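Long-range contacts in putative nitrite reductase NADPH (Small subunit) oxidoreductase protein (Vibrio parahaemolyticus RIMD 2210633, PDB 3C0D), which is a putative small subunit of NAD(P)H-dependent nitrite reductase with a Rieske-like fold, and probably takes part in nitrate assimilation: residues Leu15-Gly20 with Leu32-Asp37; Glu28-Leu32 with Ala42-Trp46. All coordinates share one frame; numbering follows the deposited sequence.

Interaction 1. Residues Leu15-Gly20 with Leu32-Asp37; sequences LMPFIG and LFYIPD
The aromatic ring of Phe18 receives Pro36 over one face: Pro36 CD stands 4.0 Å from the centroid of the Phe18 ring, a CH-pi contact displaced toward the rim. Ile35 meets the same ring obliquely, its CD1 lying 3.6 Å from Phe18 CD1. Tyr34 has the Met16 carbonyl carbon at its ring edge and, from its own segment, the backbone N of Pro36 above one face, while the Phe33 ring has Phe18 O near its plane. The packing of Phe18 on Ile35 and Pro36 helps fasten a type II beta turn, Met16 to Ile19, onto the end of strand 28-35 in the Rieske-like domain. Proline at the second turn position fits the required phi, and Phe18 takes the positive phi of the third (67°). The turn also presents Phe18 N to Tyr34 O in a hydrogen bond of 2.9 Å, nearly straight at 172°, which completes the fastening.

Just before the turn, Leu15 sends its two methyl branches to different partners. CD1 reaches Tyr34 CB at 3.7 Å and CD2 reaches Leu32 CB at 3.9 Å; Val40 and Cys10 also touch this leucine, so a branched apolar side chain suits the buried position. A chi1 of 167° turns the Tyr34 ring away from its own N and alongside Pro17, which points the same way, and Pro17 CG comes to 4.1 Å from Tyr34 CE2. Gly20, having no side chain, lets its backbone come close to the Phe33 ring, with Gly20 N 3.3 Å from Phe33 CE1. Beside that ring, Gly20 CA directs a C-H toward Leu32 O at 3.2 Å.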
loop_
_atom_site.group_PDB
_atom_site.type_symbol
_atom_site.label_atom_id
_atom_site.label_comp_id
_atom_site.label_asym_id
_atom_site.label_seq_id
_atom_site.Cartn_x
_atom_site.Cartn_y
_atom_site.Cartn_z
ATOM N N LEU A 15 -8.727 0.603 9.281
ATOM C CA LEU A 15 -8.463 -0.190 8.089
ATOM C C LEU A 15 -9.322 -1.450 7.964
ATOM O O LEU A 15 -9.256 -2.341 8.816
ATOM C CB LEU A 15 -6.997 -0.635 8.059
ATOM C CG LEU A 15 -5.860 0.379 8.131
ATOM C CD1 LEU A 15 -4.550 -0.386 8.033
ATOM C CD2 LEU A 15 -5.970 1.395 7.006
HETATM N N MSE A 16 -10.105 -1.525 6.890
HETATM C CA MSE A 16 -10.930 -2.689 6.623
HETATM C C MSE A 16 -10.017 -3.719 5.966
HETATM O O MSE A 16 -9.133 -3.364 5.186
HETATM C CB MSE A 16 -12.065 -2.344 5.668
HETATM C CG MSE A 16 -13.262 -1.676 6.315
HETATM SE SE MSE A 16 -14.708 -1.425 5.018
HETATM C CE MSE A 16 -15.728 -3.052 5.365
ATOM N N PRO A 17 -10.215 -5.011 6.274
ATOM C CA PRO A 17 -9.390 -6.070 5.695
ATOM C C PRO A 17 -9.414 -6.121 4.177
ATOM O O PRO A 17 -10.477 -6.168 3.568
ATOM C CB PRO A 17 -9.964 -7.323 6.329
ATOM C CG PRO A 17 -10.381 -6.835 7.676
ATOM C CD PRO A 17 -11.106 -5.570 7.304
ATOM N N PHE A 18 -8.229 -6.089 3.580
ATOM C CA PHE A 18 -8.090 -6.157 2.131
ATOM C C PHE A 18 -8.639 -4.958 1.364
ATOM O O PHE A 18 -8.741 -5.011 0.140
ATOM C CB PHE A 18 -8.770 -7.434 1.607
ATOM C CG PHE A 18 -8.233 -8.698 2.216
ATOM C CD1 PHE A 18 -6.913 -9.095 1.973
ATOM C CD2 PHE A 18 -9.040 -9.502 3.015
ATOM C CE1 PHE A 18 -6.400 -10.278 2.510
ATOM C CE2 PHE A 18 -8.541 -10.695 3.562
ATOM C CZ PHE A 18 -7.218 -11.078 3.304
ATOM N N ILE A 19 -8.982 -3.888 2.069
ATOM C CA ILE A 19 -9.534 -2.709 1.427
ATOM C C ILE A 19 -8.696 -1.447 1.651
ATOM O O ILE A 19 -8.538 -0.980 2.776
ATOM C CB ILE A 19 -10.978 -2.502 1.899
ATOM C CG1 ILE A 19 -11.821 -3.688 1.416
ATOM C CG2 ILE A 19 -11.536 -1.187 1.359
ATOM C CD1 ILE A 19 -13.265 -3.669 1.881
ATOM N N GLY A 20 -8.183 -0.897 0.552
ATOM C CA GLY A 20 -7.334 0.279 0.610
ATOM C C GLY A 20 -7.888 1.532 1.260
ATOM O O GLY A 20 -9.009 1.938 0.973
ATOM N N LEU A 32 -3.025 2.378 2.130
ATOM C CA LEU A 32 -2.758 1.365 3.139
ATOM C C LEU A 32 -3.622 0.140 2.885
ATOM O O LEU A 32 -4.807 0.262 2.573
ATOM C CB LEU A 32 -3.038 1.894 4.543
ATOM C CG LEU A 32 -2.177 3.066 4.997
ATOM C CD1 LEU A 32 -2.266 3.188 6.501
ATOM C CD2 LEU A 32 -0.729 2.859 4.561
ATOM N N PHE A 33 -3.027 -1.039 3.021
ATOM C CA PHE A 33 -3.747 -2.279 2.787
ATOM C C PHE A 33 -3.474 -3.236 3.936
ATOM O O PHE A 33 -2.366 -3.765 4.067
ATOM C CB PHE A 33 -3.292 -2.921 1.477
ATOM C CG PHE A 33 -3.869 -2.283 0.250
ATOM C CD1 PHE A 33 -5.187 -2.545 -0.133
ATOM C CD2 PHE A 33 -3.072 -1.482 -0.577
ATOM C CE1 PHE A 33 -5.714 -2.021 -1.338
ATOM C CE2 PHE A 33 -3.581 -0.947 -1.788
ATOM C CZ PHE A 33 -4.902 -1.223 -2.162
ATOM N N TYR A 34 -4.489 -3.461 4.762
ATOM C CA TYR A 34 -4.353 -4.361 5.902
ATOM C C TYR A 34 -4.650 -5.812 5.515
ATOM O O TYR A 34 -5.770 -6.136 5.136
ATOM C CB TYR A 34 -5.294 -3.904 7.025
ATOM C CG TYR A 34 -5.493 -4.905 8.136
ATOM C CD1 TYR A 34 -4.406 -5.554 8.719
ATOM C CD2 TYR A 34 -6.765 -5.167 8.638
ATOM C CE1 TYR A 34 -4.581 -6.448 9.791
ATOM C CE2 TYR A 34 -6.952 -6.052 9.716
ATOM C CZ TYR A 34 -5.853 -6.686 10.290
ATOM O OH TYR A 34 -6.013 -7.509 11.387
ATOM N N ILE A 35 -3.638 -6.671 5.602
ATOM C CA ILE A 35 -3.800 -8.090 5.285
ATOM C C ILE A 35 -3.706 -8.854 6.602
ATOM O O ILE A 35 -2.618 -8.979 7.163
ATOM C CB ILE A 35 -2.670 -8.619 4.363
ATOM C CG1 ILE A 35 -2.459 -7.674 3.177
ATOM C CG2 ILE A 35 -3.029 -9.989 3.850
ATOM C CD1 ILE A 35 -3.690 -7.524 2.288
ATOM N N PRO A 36 -4.841 -9.384 7.108
ATOM C CA PRO A 36 -4.873 -10.135 8.375
ATOM C C PRO A 36 -3.664 -11.040 8.652
ATOM O O PRO A 36 -2.998 -10.898 9.684
ATOM C CB PRO A 36 -6.169 -10.926 8.273
ATOM C CG PRO A 36 -7.058 -9.987 7.523
ATOM C CD PRO A 36 -6.151 -9.457 6.429
ATOM N N ASP A 37 -3.364 -11.948 7.732
ATOM C CA ASP A 37 -2.239 -12.861 7.935
ATOM C C ASP A 37 -0.848 -12.194 7.860
ATOM O O ASP A 37 0.100 -12.656 8.500
ATOM C CB ASP A 37 -2.297 -14.015 6.914
ATOM C CG ASP A 37 -3.707 -14.266 6.369
ATOM O OD1 ASP A 37 -4.239 -13.383 5.643
ATOM O OD2 ASP A 37 -4.280 -15.342 6.662
#

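Interaction 2. Residues Glu28-Leu32 with Ala42-Trp46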
loop_
_atom_site.group_PDB
_atom_site.type_symbol
_atom_site.label_atom_id
_atom_site.label_comp_id
_atom_site.label_asym_id
_atom_site.label_seq_id
_atom_site.Cartn_x
_atom_site.Cartn_y
_atom_site.Cartn_z
ATOM N N GLU A 28 3.061 12.816 0.386
ATOM C CA GLU A 28 2.799 11.893 -0.705
ATOM C C GLU A 28 1.537 11.069 -0.482
ATOM O O GLU A 28 1.229 10.689 0.637
ATOM C CB GLU A 28 4.002 10.977 -0.895
ATOM C CG GLU A 28 5.272 11.720 -1.280
ATOM C CD GLU A 28 6.438 10.779 -1.576
ATOM O OE1 GLU A 28 6.260 9.846 -2.403
ATOM O OE2 GLU A 28 7.527 10.984 -0.987
ATOM N N ARG A 29 0.810 10.801 -1.561
ATOM C CA ARG A 29 -0.418 10.020 -1.494
ATOM C C ARG A 29 -0.096 8.568 -1.264
ATOM O O ARG A 29 0.538 7.952 -2.111
ATOM C CB ARG A 29 -1.179 10.083 -2.806
ATOM C CG ARG A 29 -2.670 9.992 -2.611
ATOM C CD ARG A 29 -3.194 11.380 -2.537
ATOM N NE ARG A 29 -2.072 12.291 -2.496
ATOM C CZ ARG A 29 -2.185 13.578 -2.729
ATOM N NH1 ARG A 29 -3.380 14.075 -3.019
ATOM N NH2 ARG A 29 -1.118 14.360 -2.666
ATOM N N VAL A 30 -0.562 8.004 -0.153
ATOM C CA VAL A 30 -0.288 6.605 0.162
ATOM C C VAL A 30 -1.558 5.769 0.329
ATOM O O VAL A 30 -2.589 6.257 0.798
ATOM C CB VAL A 30 0.552 6.499 1.454
ATOM C CG1 VAL A 30 0.936 5.061 1.715
ATOM C CG2 VAL A 30 1.779 7.372 1.338
ATOM N N ALA A 31 -1.473 4.504 -0.063
ATOM C CA ALA A 31 -2.598 3.589 0.054
ATOM C C ALA A 31 -2.235 2.509 1.066
ATOM O O ALA A 31 -1.238 1.821 0.894
ATOM C CB ALA A 31 -2.917 2.956 -1.309
ATOM N N LEU A 32 -3.025 2.378 2.130
ATOM C CA LEU A 32 -2.758 1.365 3.139
ATOM C C LEU A 32 -3.622 0.140 2.885
ATOM O O LEU A 32 -4.807 0.262 2.573
ATOM C CB LEU A 32 -3.038 1.894 4.543
ATOM C CG LEU A 32 -2.177 3.066 4.997
ATOM C CD1 LEU A 32 -2.266 3.188 6.501
ATOM C CD2 LEU A 32 -0.729 2.859 4.561
ATOM N N ALA A 42 1.898 -0.494 2.578
ATOM C CA ALA A 42 1.658 0.844 2.055
ATOM C C ALA A 42 2.263 0.968 0.675
ATOM O O ALA A 42 3.393 0.539 0.466
ATOM C CB ALA A 42 2.291 1.866 2.969
ATOM N N VAL A 43 1.531 1.558 -0.266
ATOM C CA VAL A 43 2.043 1.755 -1.626
ATOM C C VAL A 43 1.535 3.112 -2.114
ATOM O O VAL A 43 0.547 3.614 -1.582
ATOM C CB VAL A 43 1.534 0.669 -2.598
ATOM C CG1 VAL A 43 2.118 -0.686 -2.235
ATOM C CG2 VAL A 43 0.006 0.614 -2.562
ATOM N N GLN A 44 2.191 3.717 -3.102
ATOM C CA GLN A 44 1.716 5.002 -3.609
ATOM C C GLN A 44 0.308 4.811 -4.149
ATOM O O GLN A 44 0.023 3.817 -4.821
ATOM C CB GLN A 44 2.600 5.509 -4.733
ATOM C CG GLN A 44 2.406 4.792 -6.043
ATOM C CD GLN A 44 3.383 5.284 -7.074
ATOM O OE1 GLN A 44 4.599 5.210 -6.871
ATOM N NE2 GLN A 44 2.869 5.800 -8.189
ATOM N N ASP A 45 -0.563 5.774 -3.862
ATOM C CA ASP A 45 -1.942 5.704 -4.291
ATOM C C ASP A 45 -2.076 6.087 -5.731
ATOM O O ASP A 45 -2.998 5.638 -6.399
ATOM C CB ASP A 45 -2.827 6.604 -3.438
ATOM C CG ASP A 45 -4.307 6.374 -3.700
ATOM O OD1 ASP A 45 -4.736 5.198 -3.724
ATOM O OD2 ASP A 45 -5.048 7.362 -3.872
ATOM N N TRP A 46 -1.160 6.912 -6.217
ATOM C CA TRP A 46 -1.196 7.321 -7.619
ATOM C C TRP A 46 -0.791 6.153 -8.549
ATOM O O TRP A 46 0.263 5.544 -8.372
ATOM C CB TRP A 46 -0.274 8.532 -7.805
ATOM C CG TRP A 46 -0.106 9.035 -9.215
ATOM C CD1 TRP A 46 0.873 8.691 -10.091
ATOM C CD2 TRP A 46 -0.922 10.005 -9.885
ATOM N NE1 TRP A 46 0.730 9.386 -11.264
ATOM C CE2 TRP A 46 -0.362 10.203 -11.167
ATOM C CE3 TRP A 46 -2.068 10.733 -9.524
ATOM C CZ2 TRP A 46 -0.913 11.096 -12.098
ATOM C CZ3 TRP A 46 -2.615 11.624 -10.448
ATOM C CH2 TRP A 46 -2.033 11.799 -11.719
#
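Ala31 and Val43 form the central hydrogen-bonded pair of this antiparallel hairpin, exchanging two backbone bonds: Ala31 N to Val43 O at 2.7 Å and Val43 N to Ala31 O at 3.0 Å. A third bond, Asp45 N to Arg29 O, is straight at its hydrogen, but the donor stands 50° out of the carbonyl plane, where the segment 42-46 leaves its strand after Gln44. On one face of the sheet the small Ala42 CB receives Leu32 CD2 at 3.6 Å and Val30 CG1 at 3.7 Å; a chi1 of -175° carries that valine methyl to the side of its carbonyl carbon. The face bearing Ala31 and Val43 joins their methyls, CB to CG2, at 3.9 Å.

The aliphatic stem of Arg29 packs through CG on Asp45 CB at 3.5 Å, while its charged end makes a cation-pi contact with Tyr53; the short Asp45 carboxylate suits its place by accepting Ser56 N at OD1. Gln44 reaches forward to the backbone two residues on, NE2 donating to Trp46 O at 2.6 Å, while its OE1 takes Lys94 N. Within the antiparallel sheet, strand 28-35 lies between strands 21-25 and 39-47, and Trp96 and Val98 of strand 95-100 pack on Ala42.

From the N terminus, the chain leaves strand 6-11, enters the loop holding 15-20, and passes through strand 21-25 into strand 28-35. Interaction 1 closes this first loop where the far end of strand 28-35 meets the turn. The chain then reverses into strand 39-47, and interaction 2 closes the hairpin. The segments alternate in the order 15-20, 28-32, 32-37, 42-46, so the contacts cross; Leu32 belongs to both. Their centres are about 13 Å apart, yet they meet in space where Phe33 CE2 packs 4.0 Å from Val43 CG2. Interaction 2 zips the hairpin 28-35/39-47, and interaction 1 fixes the loop before strand 21-25 to it.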